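Local coordinates for protein pentalenene synthase (Streptomyces chartreusis NRRL 3882, PDB 6Q4S) that probably converts farnesyl diphosphate to the bicyclic sesquiterpenol 7-epi-alpha-eudesmol, a magnesium-dependent cyclisation of the class I terpene synthase type, at residues A144-G147 with R148-A152; E175-R178 with R179-I183; Q279-E283 with L284-E288. All coordinates share one frame; numbering follows the deposited sequence.

In the fold
Contacts 1 and 2 sit side by side in the helical bundle, their centres about 9 Å apart, on helices 136-161 and 170-180, which follow each other in the chain. F149 of contact 1 reaches the end of helix 170-180, its CE1 3.4 Å from T180 O, and A152 CB lies 3.7 Å from R179 CB. Contact 2 carries R177, a probable substrate-binding residue, whose side chain is about 4 Å from that of N223, a likely magnesium ligand; the side chain of F149 is about 7 Å from that of R177. Contact 3 closes helix 252-284, its centre about 30 Å from both other centres. All three meet the second subunit, contact 2 only through R179.

Contact 1: residues A144-G147 with R148-A152; sequences ASWG and RFLVA
S145 OG is gripped by three partners: a water that donates to it at 3.0 Å, D188 of helix 183-194 and R141 O one turn earlier. The same water accepts from R148 NH1 in the plane of the guanidinium, joining the serine to the arginine three residues on. With CG anti to the carbonyl carbon (chi1 -68°) and the chain extended to NE, R148 runs back along the helix and sets one guanidinium face over A144 CB, 3.6 Å from NH1. R148 NH2 bonds T140 OG1 of the second subunit, while A144 also packs on that subunit's T140, placing this side of the helix at the dimer interface.

The segments are successive turns of helix 136-161 in the alpha-helical terpene synthase fold. Its i to i+4 ladder includes R148 N to A144 O at 2.9 Å and V151 N to G147 O at 3.0 Å. Across the helix from R148, W146 swings its indole out with CG anti to the backbone N (chi1 176°). L150 CD1 sits over one face in a CH-pi contact, 3.8 Å from the centroid of the five-membered ring. W146 and F149 meet obliquely, planes at 41°, with CE3 of the indole 4.2 Å from CD2 of the phenyl. Buried W146 NE1 is satisfied by L101 O of helix 90-103, and H185 meets the indole edge-to-face.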
# COMPACT_ATOMS: atom_id res chain seq x y z
N ALA A 144 -2.07 1.17 -2.49
CA ALA A 144 -2.49 1.92 -1.30
C ALA A 144 -3.90 2.48 -1.52
O ALA A 144 -4.68 2.44 -0.62
CB ALA A 144 -1.50 3.03 -1.01
N SER A 145 -4.23 3.01 -2.70
CA SER A 145 -5.57 3.53 -2.96
C SER A 145 -6.67 2.45 -2.71
O SER A 145 -7.65 2.66 -1.98
CB SER A 145 -5.70 4.06 -4.40
OG SER A 145 -4.92 5.21 -4.67
N TRP A 146 -6.47 1.28 -3.29
CA TRP A 146 -7.35 0.11 -3.17
C TRP A 146 -7.46 -0.34 -1.70
O TRP A 146 -8.54 -0.63 -1.21
CB TRP A 146 -6.74 -1.01 -3.98
CG TRP A 146 -7.41 -2.37 -3.96
CD1 TRP A 146 -6.86 -3.52 -3.46
CD2 TRP A 146 -8.64 -2.77 -4.56
NE1 TRP A 146 -7.69 -4.56 -3.66
CE2 TRP A 146 -8.79 -4.15 -4.32
CE3 TRP A 146 -9.68 -2.09 -5.23
CZ2 TRP A 146 -9.90 -4.89 -4.75
CZ3 TRP A 146 -10.77 -2.84 -5.69
CH2 TRP A 146 -10.88 -4.22 -5.40
N GLY A 147 -6.31 -0.42 -1.05
CA GLY A 147 -6.26 -0.74 0.38
C GLY A 147 -7.02 0.22 1.27
O GLY A 147 -7.78 -0.22 2.14
N ARG A 148 -6.83 1.52 1.05
CA ARG A 148 -7.58 2.53 1.85
C ARG A 148 -9.10 2.36 1.65
O ARG A 148 -9.86 2.37 2.61
CB ARG A 148 -7.16 3.95 1.48
CG ARG A 148 -5.74 4.33 1.86
CD ARG A 148 -5.42 5.77 1.56
NE ARG A 148 -3.95 5.98 1.83
CZ ARG A 148 -3.01 6.06 0.93
NH1 ARG A 148 -3.35 6.10 -0.37
NH2 ARG A 148 -1.73 6.11 1.32
N PHE A 149 -9.51 2.09 0.41
CA PHE A 149 -10.87 1.82 0.06
C PHE A 149 -11.42 0.63 0.83
O PHE A 149 -12.54 0.66 1.40
CB PHE A 149 -11.04 1.62 -1.48
CG PHE A 149 -12.27 0.88 -1.85
CD1 PHE A 149 -13.51 1.46 -1.62
CD2 PHE A 149 -12.21 -0.41 -2.35
CE1 PHE A 149 -14.67 0.80 -2.00
CE2 PHE A 149 -13.37 -1.11 -2.67
CZ PHE A 149 -14.62 -0.46 -2.48
N LEU A 150 -10.68 -0.46 0.83
CA LEU A 150 -11.20 -1.64 1.42
C LEU A 150 -11.27 -1.57 2.97
O LEU A 150 -12.19 -2.15 3.55
CB LEU A 150 -10.44 -2.85 0.99
CG LEU A 150 -10.78 -3.37 -0.45
CD1 LEU A 150 -9.75 -4.40 -0.84
CD2 LEU A 150 -12.17 -4.01 -0.52
N VAL A 151 -10.30 -0.90 3.58
CA VAL A 151 -10.33 -0.65 5.01
C VAL A 151 -11.62 0.13 5.38
O VAL A 151 -12.35 -0.25 6.31
CB VAL A 151 -9.09 0.10 5.49
CG1 VAL A 151 -9.28 0.55 6.97
CG2 VAL A 151 -7.83 -0.80 5.37
N ALA A 152 -11.86 1.20 4.65
CA ALA A 152 -13.01 2.03 4.83
C ALA A 152 -14.29 1.22 4.60
O ALA A 152 -15.26 1.40 5.35
CB ALA A 152 -12.94 3.20 3.92
O HOH W 1 -2.49 6.18 -3.24

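Contact 2: residues E175-R178 with R179-I183; sequences EFRR and RTVGI
The C-terminal end of helix 170-180 delivers R177, probably a substrate-binding residue, to the active site of this terpene synthase; the chain then leaves the helix at G182, which has positive phi. R177 NH1 donates to T180 OG1 at 3.3 Å, with the hydroxyl 9° out of the guanidinium plane, so the bond comes in at the edge of the group. A bend at chi2 (63°) turns the arginine forward along its own helix, toward the C-terminal end, and one face of its guanidinium rests on V181 CB. T180 OG1 also makes a weak bond to R177 O, at 3.4 Å, and thus meets both the backbone and the side chain of the same arginine. The other polar ends of R177 are taken up by helix 206-228: NE forms a salt bridge with D224, and NH2 a weak hydrogen bond with G220 O.

The threonine's other branch is apolar: T180 CG2 lies over one face of the F176 ring, 3.6 Å from its centroid, while R179 NH1 approaches the ring edge in plane, 3.6 Å from CD1. Ring and guanidinium planes stand 68° apart, and R179 NH1 has its salt bridge with E155 of helix 136-161. Backbone bonds T180 N to F176 O at 2.9 Å and V181 N to R177 O at 3.1 Å close the last turn, beyond which a water links R178 O to I183 N.

With T180 at one edge, V181 against a face and D224 at NE, the R177 guanidinium is probably held in one orientation, consistent with its likely role in binding the substrate.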
# COMPACT_ATOMS: atom_id res chain seq x y z
N GLU A 175 -16.12 13.31 5.30
CA GLU A 175 -14.76 12.71 5.35
C GLU A 175 -14.79 11.23 5.08
O GLU A 175 -14.00 10.75 4.28
CB GLU A 175 -14.09 12.91 6.72
CG GLU A 175 -12.60 12.55 6.74
CD GLU A 175 -11.89 12.93 8.05
OE1 GLU A 175 -11.28 12.02 8.66
OE2 GLU A 175 -11.96 14.13 8.46
N PHE A 176 -15.67 10.52 5.76
CA PHE A 176 -15.82 9.08 5.58
C PHE A 176 -16.23 8.64 4.12
O PHE A 176 -15.74 7.59 3.58
CB PHE A 176 -16.84 8.55 6.54
CG PHE A 176 -16.92 7.07 6.64
CD1 PHE A 176 -15.83 6.32 7.01
CD2 PHE A 176 -18.10 6.40 6.40
CE1 PHE A 176 -15.92 4.92 7.12
CE2 PHE A 176 -18.21 5.02 6.53
CZ PHE A 176 -17.11 4.27 6.87
N ARG A 177 -17.08 9.43 3.51
CA ARG A 177 -17.70 9.06 2.23
C ARG A 177 -16.63 9.21 1.15
O ARG A 177 -16.66 8.46 0.18
CB ARG A 177 -18.87 9.93 1.87
CG ARG A 177 -19.57 9.60 0.55
CD ARG A 177 -20.14 8.22 0.67
NE ARG A 177 -20.93 7.92 -0.48
CZ ARG A 177 -20.76 6.85 -1.25
NH1 ARG A 177 -19.76 5.96 -1.02
NH2 ARG A 177 -21.56 6.73 -2.30
N ARG A 178 -15.74 10.18 1.32
CA ARG A 178 -14.55 10.30 0.47
C ARG A 178 -13.72 9.02 0.44
O ARG A 178 -13.16 8.64 -0.60
CB ARG A 178 -13.69 11.47 0.88
CG ARG A 178 -12.50 11.71 -0.06
CD ARG A 178 -11.59 12.81 0.45
NE ARG A 178 -12.25 14.13 0.37
CZ ARG A 178 -11.75 15.27 0.87
NH1 ARG A 178 -10.60 15.27 1.51
NH2 ARG A 178 -12.39 16.42 0.72
N ARG A 179 -13.67 8.36 1.58
CA ARG A 179 -12.92 7.11 1.68
C ARG A 179 -13.68 5.92 1.08
O ARG A 179 -13.09 5.11 0.40
CB ARG A 179 -12.53 6.82 3.12
CG ARG A 179 -11.75 7.97 3.83
CD ARG A 179 -11.64 7.73 5.33
NE ARG A 179 -11.07 6.42 5.67
CZ ARG A 179 -11.38 5.70 6.73
NH1 ARG A 179 -12.31 6.11 7.59
NH2 ARG A 179 -10.86 4.49 6.90
N THR A 180 -14.96 5.77 1.40
CA THR A 180 -15.73 4.60 1.03
C THR A 180 -16.08 4.60 -0.47
O THR A 180 -16.43 3.55 -1.01
CB THR A 180 -17.07 4.47 1.84
OG1 THR A 180 -17.89 5.62 1.62
CG2 THR A 180 -16.78 4.35 3.37
N VAL A 181 -16.07 5.75 -1.11
CA VAL A 181 -16.53 5.78 -2.51
C VAL A 181 -15.51 5.12 -3.48
O VAL A 181 -15.92 4.64 -4.51
CB VAL A 181 -16.89 7.19 -2.96
CG1 VAL A 181 -15.67 8.04 -3.17
CG2 VAL A 181 -17.71 7.18 -4.25
N GLY A 182 -14.23 5.07 -3.12
CA GLY A 182 -13.29 4.18 -3.85
C GLY A 182 -12.88 4.71 -5.25
O GLY A 182 -12.59 3.94 -6.21
N ILE A 183 -12.78 6.02 -5.35
CA ILE A 183 -12.56 6.66 -6.61
C ILE A 183 -11.07 6.90 -6.86
O ILE A 183 -10.65 7.07 -8.00
CB ILE A 183 -13.35 7.99 -6.63
CG1 ILE A 183 -14.81 7.71 -6.93
CG2 ILE A 183 -12.82 8.95 -7.66
CD1 ILE A 183 -15.09 6.94 -8.24
O HOH W 2 -11.79 7.45 -2.77

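Contact 3: residues Q279-E283 with L284-E288; sequences QMCDE and LRLDE
L284 folds its side chain back over the preceding turn, where CD1 meets M280 CG at 3.8 Å, the two chains crossing at a slant. This is the final turn of helix 252-284, closed by a Schellman motif in which R285 takes positive phi. L286 N reaches back to C281 O at 3.0 Å in a nearly straight bond (N-H...O 175°), and R285 N bonds D282 O from above the carbonyl plane. L284 N completes the turn by bonding M280 O at 2.9 Å.

With CG anti to the carbonyl carbon (chi1 -52°), L286 lays its CD1 against C281 SG, 3.8 Å away, forming a second apolar pair beside the first. Replacing L284 by an alanine is likely to open a gap beside M280 CG and leave A202 and H205 without their apolar neighbour.

Farther out, M280, C281 and L286 all pack on V294 of helix 288-313, while D282 forms a salt bridge with R291. R285 NH2 pairs with D287 of the second subunit, and this chain's own D287, paired in turn with that subunit's R285, is the N-cap of helix 288-313, its OD1 accepting from E290 N.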
# COMPACT_ATOMS: atom_id res chain seq x y z
N GLN A 279 -0.53 25.88 -15.12
CA GLN A 279 0.42 26.52 -14.20
C GLN A 279 1.18 25.46 -13.37
O GLN A 279 2.34 25.67 -13.01
CB GLN A 279 -0.28 27.55 -13.30
CG GLN A 279 0.44 27.99 -12.02
CD GLN A 279 -0.44 28.87 -11.14
OE1 GLN A 279 -0.67 30.04 -11.47
NE2 GLN A 279 -0.94 28.32 -10.03
N MET A 280 0.51 24.37 -12.99
CA MET A 280 1.16 23.32 -12.22
C MET A 280 2.32 22.73 -13.05
O MET A 280 3.42 22.55 -12.55
CB MET A 280 0.16 22.20 -11.80
CG MET A 280 0.82 20.91 -11.29
SD MET A 280 -0.40 19.62 -11.02
CE MET A 280 -0.51 18.96 -12.65
N CYS A 281 2.04 22.45 -14.32
CA CYS A 281 3.02 21.90 -15.22
C CYS A 281 4.20 22.83 -15.40
O CYS A 281 5.33 22.35 -15.46
CB CYS A 281 2.41 21.56 -16.56
SG CYS A 281 1.20 20.21 -16.52
N ASP A 282 3.94 24.13 -15.47
CA ASP A 282 5.00 25.17 -15.50
C ASP A 282 5.85 25.17 -14.22
O ASP A 282 7.07 25.16 -14.28
CB ASP A 282 4.40 26.60 -15.70
CG ASP A 282 3.67 26.78 -17.04
OD1 ASP A 282 3.83 25.97 -17.97
OD2 ASP A 282 2.91 27.74 -17.19
N GLU A 283 5.21 25.21 -13.06
CA GLU A 283 5.93 25.19 -11.76
C GLU A 283 6.80 23.92 -11.56
O GLU A 283 7.87 23.97 -10.97
CB GLU A 283 4.86 25.33 -10.68
CG GLU A 283 5.16 25.12 -9.19
CD GLU A 283 3.86 25.21 -8.36
OE1 GLU A 283 2.77 25.55 -8.93
OE2 GLU A 283 3.89 24.94 -7.14
N LEU A 284 6.31 22.79 -12.09
CA LEU A 284 7.08 21.52 -12.15
C LEU A 284 8.11 21.45 -13.27
O LEU A 284 8.93 20.55 -13.25
CB LEU A 284 6.10 20.32 -12.30
CG LEU A 284 5.22 20.09 -11.06
CD1 LEU A 284 4.14 19.08 -11.35
CD2 LEU A 284 6.08 19.73 -9.86
N ARG A 285 8.06 22.36 -14.25
CA ARG A 285 8.98 22.38 -15.43
C ARG A 285 8.82 21.15 -16.32
O ARG A 285 9.79 20.58 -16.82
CB ARG A 285 10.45 22.52 -15.03
CG ARG A 285 10.74 23.60 -14.02
CD ARG A 285 12.24 23.62 -13.74
NE ARG A 285 12.56 23.49 -12.31
CZ ARG A 285 12.60 22.34 -11.61
NH1 ARG A 285 12.31 21.16 -12.16
NH2 ARG A 285 12.93 22.37 -10.33
N LEU A 286 7.59 20.73 -16.54
CA LEU A 286 7.40 19.55 -17.34
C LEU A 286 7.62 19.87 -18.82
O LEU A 286 7.24 20.92 -19.28
CB LEU A 286 6.00 18.93 -17.12
CG LEU A 286 5.56 18.65 -15.69
CD1 LEU A 286 4.21 17.97 -15.76
CD2 LEU A 286 6.58 17.81 -14.92
N ASP A 287 8.25 18.95 -19.54
CA ASP A 287 8.28 19.00 -20.99
C ASP A 287 6.93 18.67 -21.59
O ASP A 287 6.00 18.34 -20.85
CB ASP A 287 9.42 18.12 -21.56
CG ASP A 287 9.17 16.63 -21.45
OD1 ASP A 287 8.04 16.10 -21.66
OD2 ASP A 287 10.17 15.95 -21.17
N GLU A 288 6.83 18.68 -22.92
CA GLU A 288 5.55 18.58 -23.61
C GLU A 288 4.91 17.17 -23.54
O GLU A 288 3.69 17.05 -23.45
CB GLU A 288 5.67 19.16 -25.05
CG GLU A 288 5.25 18.27 -26.22
CD GLU A 288 5.85 18.74 -27.56
OE1 GLU A 288 6.09 17.88 -28.45
OE2 GLU A 288 6.13 19.96 -27.73